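Local coordinates for protein putative triphosphoribosyl-dephospho-coA synthase (Archaeoglobus fulgidus DSM 4304, PDB 3H9P) that is of unknown function but may bind ATP and make triphosphoribosyl-dephospho-CoA, at residues F154-E159 and S183-P188; R196-A199 and E204-E207. All coordinates share one frame; numbering follows the deposited sequence.

Contact 1. Residues F154-E159 and S183-P188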
ATOM      1  N   PHE A 154      -2.332  20.382   1.558  1.00 25.28           N
ATOM      2  CA  PHE A 154      -2.941  20.259   2.886  1.00 25.20           C
ATOM      3  C   PHE A 154      -4.442  20.642   2.916  1.00 25.84           C
ATOM      4  O   PHE A 154      -4.912  21.290   3.847  1.00 25.61           O
ATOM      5  CB  PHE A 154      -2.139  21.071   3.937  1.00 24.52           C
ATOM      6  CG  PHE A 154      -0.791  20.473   4.251  1.00 22.53           C
ATOM      7  CD1 PHE A 154      -0.650  19.541   5.284  1.00 20.47           C
ATOM      8  CD2 PHE A 154       0.319  20.822   3.504  1.00 20.19           C
ATOM      9  CE1 PHE A 154       0.558  18.968   5.548  1.00 22.27           C
ATOM     10  CE2 PHE A 154       1.557  20.263   3.771  1.00 23.20           C
ATOM     11  CZ  PHE A 154       1.685  19.317   4.806  1.00 19.49           C
ATOM     12  N   LYS A 155      -5.187  20.209   1.916  1.00 26.88           N
ATOM     13  CA  LYS A 155      -6.616  20.554   1.816  1.00 28.35           C
ATOM     14  C   LYS A 155      -7.485  20.062   2.999  1.00 28.45           C
ATOM     15  O   LYS A 155      -8.352  20.786   3.461  1.00 28.62           O
ATOM     16  CB  LYS A 155      -7.182  20.119   0.481  1.00 27.88           C
ATOM     17  CG  LYS A 155      -6.800  21.105  -0.645  1.00 31.08           C
ATOM     18  CD  LYS A 155      -6.724  20.422  -2.011  1.00 36.59           C
ATOM     19  CE  LYS A 155      -8.094  20.090  -2.602  1.00 40.66           C
ATOM     20  NZ  LYS A 155      -7.990  19.156  -3.801  1.00 43.22           N
ATOM     21  N   ILE A 156      -7.254  18.861   3.497  1.00 28.25           N
ATOM     22  CA  ILE A 156      -7.988  18.418   4.679  1.00 28.57           C
ATOM     23  C   ILE A 156      -7.682  19.255   5.937  1.00 28.71           C
ATOM     24  O   ILE A 156      -8.578  19.647   6.666  1.00 29.86           O
ATOM     25  CB  ILE A 156      -7.764  16.916   4.928  1.00 28.41           C
ATOM     26  CG1 ILE A 156      -8.272  16.138   3.698  1.00 27.88           C
ATOM     27  CG2 ILE A 156      -8.498  16.477   6.176  1.00 28.27           C
ATOM     28  CD1 ILE A 156      -7.640  14.716   3.475  1.00 26.20           C
ATOM     29  N   SER A 157      -6.426  19.590   6.153  1.00 27.90           N
ATOM     30  CA  SER A 157      -6.034  20.348   7.315  1.00 27.74           C
ATOM     31  C   SER A 157      -6.645  21.744   7.351  1.00 27.10           C
ATOM     32  O   SER A 157      -7.069  22.214   8.412  1.00 27.29           O
ATOM     33  CB  SER A 157      -4.495  20.437   7.369  1.00 27.17           C
ATOM     34  OG  SER A 157      -3.965  19.118   7.435  1.00 29.53           O
ATOM     35  N   ILE A 158      -6.650  22.400   6.199  1.00 26.56           N
ATOM     36  CA  ILE A 158      -7.272  23.725   5.993  1.00 26.68           C
ATOM     37  C   ILE A 158      -8.776  23.710   6.257  1.00 26.75           C
ATOM     38  O   ILE A 158      -9.290  24.578   6.965  1.00 27.06           O
ATOM     39  CB  ILE A 158      -7.020  24.246   4.541  1.00 26.60           C
ATOM     40  CG1 ILE A 158      -5.540  24.559   4.372  1.00 27.52           C
ATOM     41  CG2 ILE A 158      -7.895  25.503   4.194  1.00 22.56           C
ATOM     42  CD1 ILE A 158      -5.094  24.644   2.927  1.00 30.84           C
ATOM     43  N   GLU A 159      -9.455  22.706   5.723  1.00 26.99           N
ATOM     44  CA  GLU A 159     -10.893  22.511   5.944  1.00 28.64           C
ATOM     45  C   GLU A 159     -11.156  22.261   7.428  1.00 28.25           C
ATOM     46  O   GLU A 159     -12.109  22.800   7.992  1.00 29.16           O
ATOM     47  CB  GLU A 159     -11.431  21.341   5.071  1.00 28.50           C
ATOM     48  CG  GLU A 159     -12.754  20.770   5.533  1.00 32.80           C
ATOM     49  CD  GLU A 159     -13.064  19.376   4.991  1.00 42.62           C
ATOM     50  OE1 GLU A 159     -12.181  18.712   4.358  1.00 45.21           O
ATOM     51  OE2 GLU A 159     -14.222  18.923   5.215  1.00 45.54           O
ATOM     52  N   SER A 183     -16.121  10.876  10.449  1.00 27.68           N
ATOM     53  CA  SER A 183     -17.224  10.498   9.526  1.00 28.52           C
ATOM     54  C   SER A 183     -16.988  10.743   8.032  1.00 28.51           C
ATOM     55  O   SER A 183     -17.842  10.411   7.208  1.00 29.31           O
ATOM     56  CB  SER A 183     -18.626  11.007   9.950  1.00 28.52           C
ATOM     57  OG  SER A 183     -18.605  11.897  11.034  1.00 27.68           O
ATOM     58  N   LYS A 184     -15.847  11.292   7.669  1.00 28.25           N
ATOM     59  CA  LYS A 184     -15.681  11.767   6.311  1.00 29.64           C
ATOM     60  C   LYS A 184     -14.619  10.945   5.591  1.00 29.76           C
ATOM     61  O   LYS A 184     -14.706  10.699   4.396  1.00 30.29           O
ATOM     62  CB  LYS A 184     -15.299  13.251   6.359  1.00 29.52           C
ATOM     63  CG  LYS A 184     -15.422  14.001   5.082  1.00 31.11           C
ATOM     64  CD  LYS A 184     -14.969  15.430   5.311  1.00 32.48           C
ATOM     65  CE  LYS A 184     -15.207  16.297   4.112  1.00 33.18           C
ATOM     66  NZ  LYS A 184     -16.476  17.019   4.317  1.00 37.47           N
ATOM     67  N   PHE A 185     -13.604  10.514   6.323  1.00 29.82           N
ATOM     68  CA  PHE A 185     -12.480   9.870   5.670  1.00 29.11           C
ATOM     69  C   PHE A 185     -12.263   8.560   6.375  1.00 29.08           C
ATOM     70  O   PHE A 185     -12.070   8.553   7.590  1.00 28.86           O
ATOM     71  CB  PHE A 185     -11.229  10.743   5.744  1.00 28.59           C
ATOM     72  CG  PHE A 185     -11.381  12.082   5.078  1.00 26.38           C
ATOM     73  CD1 PHE A 185     -11.437  12.184   3.684  1.00 22.83           C
ATOM     74  CD2 PHE A 185     -11.451  13.229   5.845  1.00 24.02           C
ATOM     75  CE1 PHE A 185     -11.555  13.408   3.078  1.00 23.53           C
ATOM     76  CE2 PHE A 185     -11.587  14.474   5.249  1.00 26.57           C
ATOM     77  CZ  PHE A 185     -11.652  14.574   3.869  1.00 23.88           C
ATOM     78  N   PRO A 186     -12.377   7.448   5.626  1.00 28.95           N
ATOM     79  CA  PRO A 186     -12.004   6.129   6.152  1.00 28.61           C
ATOM     80  C   PRO A 186     -10.501   6.175   6.451  1.00 28.65           C
ATOM     81  O   PRO A 186      -9.729   6.733   5.666  1.00 29.35           O
ATOM     82  CB  PRO A 186     -12.313   5.161   5.003  1.00 28.45           C
ATOM     83  CG  PRO A 186     -12.933   5.969   3.908  1.00 30.46           C
ATOM     84  CD  PRO A 186     -12.673   7.435   4.181  1.00 28.51           C
ATOM     85  N   ASP A 187     -10.111   5.675   7.610  1.00 27.74           N
ATOM     86  CA  ASP A 187      -8.732   5.758   8.077  1.00 27.38           C
ATOM     87  C   ASP A 187      -7.888   4.661   7.418  1.00 27.09           C
ATOM     88  O   ASP A 187      -8.147   3.456   7.634  1.00 27.78           O
ATOM     89  CB  ASP A 187      -8.687   5.600   9.609  1.00 27.01           C
ATOM     90  CG  ASP A 187      -7.394   6.140  10.219  1.00 27.70           C
ATOM     91  OD1 ASP A 187      -6.306   5.685   9.797  1.00 26.81           O
ATOM     92  OD2 ASP A 187      -7.455   7.030  11.115  1.00 26.52           O
ATOM     93  N   PRO A 188      -6.882   5.064   6.621  1.00 26.10           N
ATOM     94  CA  PRO A 188      -5.976   4.131   5.966  1.00 25.79           C
ATOM     95  C   PRO A 188      -5.347   3.114   6.948  1.00 25.83           C
ATOM     96  O   PRO A 188      -5.179   1.958   6.602  1.00 25.12           O
ATOM     97  CB  PRO A 188      -4.907   5.050   5.347  1.00 25.36           C
ATOM     98  CG  PRO A 188      -5.025   6.335   6.036  1.00 24.58           C
ATOM     99  CD  PRO A 188      -6.465   6.466   6.416  1.00 25.70           C
TER

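Contact 2. Residues R196-A199 and E204-E207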
ATOM      1  N   ARG A 196     -11.101  -2.650   4.282  1.00 26.48           N
ATOM      2  CA  ARG A 196     -11.789  -1.534   3.715  1.00 27.68           C
ATOM      3  C   ARG A 196     -13.186  -1.400   4.277  1.00 27.60           C
ATOM      4  O   ARG A 196     -13.579  -0.319   4.680  1.00 28.07           O
ATOM      5  CB  ARG A 196     -11.822  -1.683   2.183  1.00 27.97           C
ATOM      6  CG  ARG A 196     -11.241  -0.509   1.470  1.00 30.59           C
ATOM      7  CD  ARG A 196     -10.659  -0.854   0.093  1.00 35.48           C
ATOM      8  NE  ARG A 196     -10.836   0.309  -0.773  1.00 38.91           N
ATOM      9  CZ  ARG A 196     -11.091   0.272  -2.082  1.00 42.91           C
ATOM     10  NH1 ARG A 196     -11.166  -0.885  -2.739  1.00 44.28           N
ATOM     11  NH2 ARG A 196     -11.257   1.408  -2.750  1.00 44.33           N
ATOM     12  N   GLU A 197     -13.946  -2.488   4.317  1.00 28.23           N
ATOM     13  CA  GLU A 197     -15.327  -2.416   4.767  1.00 29.03           C
ATOM     14  C   GLU A 197     -15.483  -2.033   6.250  1.00 29.31           C
ATOM     15  O   GLU A 197     -16.445  -1.357   6.613  1.00 29.59           O
ATOM     16  CB  GLU A 197     -16.090  -3.685   4.422  1.00 29.54           C
ATOM     17  CG  GLU A 197     -17.518  -3.408   3.944  1.00 33.09           C
ATOM     18  CD  GLU A 197     -18.403  -3.003   5.100  1.00 37.76           C
ATOM     19  OE1 GLU A 197     -18.228  -3.612   6.182  1.00 40.98           O
ATOM     20  OE2 GLU A 197     -19.231  -2.078   4.953  1.00 37.03           O
ATOM     21  N   TYR A 198     -14.529  -2.409   7.096  1.00 29.04           N
ATOM     22  CA  TYR A 198     -14.591  -2.018   8.499  1.00 29.80           C
ATOM     23  C   TYR A 198     -14.245  -0.536   8.652  1.00 30.94           C
ATOM     24  O   TYR A 198     -14.903   0.193   9.394  1.00 31.51           O
ATOM     25  CB  TYR A 198     -13.669  -2.895   9.371  1.00 29.86           C
ATOM     26  CG  TYR A 198     -13.803  -2.630  10.850  1.00 27.95           C
ATOM     27  CD1 TYR A 198     -14.404  -3.565  11.706  1.00 28.65           C
ATOM     28  CD2 TYR A 198     -13.332  -1.447  11.398  1.00 27.28           C
ATOM     29  CE1 TYR A 198     -14.540  -3.296  13.069  1.00 28.20           C
ATOM     30  CE2 TYR A 198     -13.458  -1.172  12.754  1.00 27.04           C
ATOM     31  CZ  TYR A 198     -14.057  -2.083  13.575  1.00 27.38           C
ATOM     32  OH  TYR A 198     -14.153  -1.762  14.898  1.00 29.05           O
ATOM     33  N   ALA A 199     -13.225  -0.075   7.937  1.00 31.85           N
ATOM     34  CA  ALA A 199     -12.936   1.367   7.875  1.00 32.61           C
ATOM     35  C   ALA A 199     -14.151   2.226   7.394  1.00 33.14           C
ATOM     36  O   ALA A 199     -14.467   3.267   7.978  1.00 33.12           O
ATOM     37  CB  ALA A 199     -11.695   1.626   7.034  1.00 31.51           C
ATOM     38  N   GLU A 204     -19.628   5.556   9.037  1.00 33.25           N
ATOM     39  CA  GLU A 204     -21.086   5.483   9.261  1.00 32.85           C
ATOM     40  C   GLU A 204     -21.457   5.500  10.737  1.00 32.44           C
ATOM     41  O   GLU A 204     -22.497   6.081  11.112  1.00 31.66           O
ATOM     42  CB  GLU A 204     -21.710   4.279   8.555  1.00 31.68           C
ATOM     43  CG  GLU A 204     -21.535   4.374   7.051  1.00 33.09           C
ATOM     44  CD  GLU A 204     -21.839   3.085   6.308  1.00 34.78           C
ATOM     45  OE1 GLU A 204     -21.854   2.020   6.954  1.00 35.77           O
ATOM     46  OE2 GLU A 204     -22.054   3.141   5.071  1.00 35.81           O
ATOM     47  N   TRP A 205     -20.623   4.855  11.562  1.00 31.77           N
ATOM     48  CA  TRP A 205     -20.871   4.840  13.004  1.00 32.06           C
ATOM     49  C   TRP A 205     -20.542   6.198  13.558  1.00 32.41           C
ATOM     50  O   TRP A 205     -21.266   6.715  14.413  1.00 32.46           O
ATOM     51  CB  TRP A 205     -20.035   3.789  13.732  1.00 32.70           C
ATOM     52  CG  TRP A 205     -20.303   2.375  13.293  1.00 34.66           C
ATOM     53  CD1 TRP A 205     -21.469   1.879  12.768  1.00 34.66           C
ATOM     54  CD2 TRP A 205     -19.389   1.278  13.346  1.00 34.24           C
ATOM     55  NE1 TRP A 205     -21.325   0.546  12.475  1.00 35.96           N
ATOM     56  CE2 TRP A 205     -20.060   0.149  12.824  1.00 36.23           C
ATOM     57  CE3 TRP A 205     -18.070   1.134  13.792  1.00 33.18           C
ATOM     58  CZ2 TRP A 205     -19.452  -1.120  12.744  1.00 36.12           C
ATOM     59  CZ3 TRP A 205     -17.461  -0.114  13.686  1.00 32.66           C
ATOM     60  CH2 TRP A 205     -18.151  -1.222  13.165  1.00 34.72           C
ATOM     61  N   ALA A 206     -19.456   6.795  13.050  1.00 32.26           N
ATOM     62  CA  ALA A 206     -19.081   8.137  13.492  1.00 32.50           C
ATOM     63  C   ALA A 206     -20.206   9.117  13.225  1.00 31.85           C
ATOM     64  O   ALA A 206     -20.520   9.906  14.095  1.00 31.99           O
ATOM     65  CB  ALA A 206     -17.745   8.631  12.863  1.00 31.61           C
ATOM     66  N   GLU A 207     -20.821   9.071  12.045  1.00 31.97           N
ATOM     67  CA  GLU A 207     -21.799  10.124  11.716  1.00 32.56           C
ATOM     68  C   GLU A 207     -23.065   9.957  12.550  1.00 33.25           C
ATOM     69  O   GLU A 207     -23.873  10.853  12.641  1.00 32.38           O
ATOM     70  CB  GLU A 207     -22.121  10.200  10.216  1.00 31.61           C
ATOM     71  CG  GLU A 207     -22.766   8.974   9.639  1.00 31.37           C
ATOM     72  CD  GLU A 207     -22.982   9.062   8.130  1.00 32.88           C
ATOM     73  OE1 GLU A 207     -22.651  10.111   7.526  1.00 30.36           O
ATOM     74  OE2 GLU A 207     -23.522   8.087   7.552  1.00 33.02           O
TER

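Contact 1. Residues F154-E159 and S183-P188
Ile156 and Glu159, near the start of helix 155-167 of this all-helical fold, face Phe185 and Lys184 in the loop joining helix 171-182 to helix 188-194. The isoleucine lies against the far end of the phenylalanine ring. Its CD1 sits over one face, 4.2 Å from the ring centroid and 19° off the normal, a CH-pi contact; CG1 comes within 3.7 Å of Phe185 CZ, and CG2 reaches Phe185 CE2 at 3.8 Å. With CG2 anti to the backbone N (CG1 at chi1 -60°), both branches bear on the ring. Lys184 CG lies against the opposite face, toward the rim, so aliphatic carbons flank the ring on both faces. At the ring's edge Glu159 OE1 lies near its plane, while OE2 forms a salt bridge with Lys184 NZ at 3.1 Å; the lysine chain runs straight until a bend at chi4 (97°). Cut back to an alanine, Ile156 would probably lose its CD1 and CG2 contacts with Phe185 and open a gap beside CZ. Leu145 and Arg148 of helix 145-151 also touch Phe185, and Ile156 packs on Leu235 of helix 230-246, while Phe154 and Ile158 turn to helix 76-88.

Contact 2. Residues R196-A199 and E204-E207
Tyr198 and Trp205 stand seven residues apart on one helix, 196-208, so segments 196-199 and 204-207 are two pieces of a single helix, separated by four residues, and their contact spans two turns. Tyr198 CA and Trp205 CA are 10.3 Å apart, and no backbone atom of one segment bonds to the other; the side chains alone close the distance. Trp205, with chi1 -61° placing CG beside its own backbone N, runs back toward the start of the helix. Tyr198 takes the other course: CG is anti to the backbone N (chi1 -174°), and the side chain crosses that of the tryptophan at about a right angle. The result is a T-shaped stack in which the six-membered ring of Trp205 turns its edge to the face of Tyr198, with centroids 5.5 Å apart and planes at 88°. The touching edge is CZ3 and CH2: Trp205 CZ3 lies 3.9 Å from Tyr198 CZ, and Trp205 CH2 lies 4.2 Å from Tyr198 CE1. The tyrosine hydroxyl lies at the indole edge, in its plane, and is hydrogen-bonded to Asp225 OD2 on helix 212-225. Lys221 of that helix touches both side chains. The pairing between the segments is thus aromatic and apolar, while the polar end of Tyr198 is satisfied by Asp225, which is likely to limit how far the ring can swing from the tryptophan edge.

Overall arrangement
Following the chain, helix 155-167 starts contact 1, and the chain passes through helix 171-182 before residues 183-188 come back against the start of helix 155-167; contact 1 therefore closes a loop made almost wholly of helix. Helix 188-194 follows, and contact 2 comes next, inside helix 196-208, where it encloses only the intervening turn. The two are in series, neither nested nor crossed, with centres about 14 Å apart. They nevertheless touch: Ser183 CB lies 3.6 Å from Glu207 CB, and Pro186 CB packs on Ala199 CB at 4.1 Å. The 183-188 loop thus links helix 155-167 to helix 196-208, while contact 2 packs against helix 212-225.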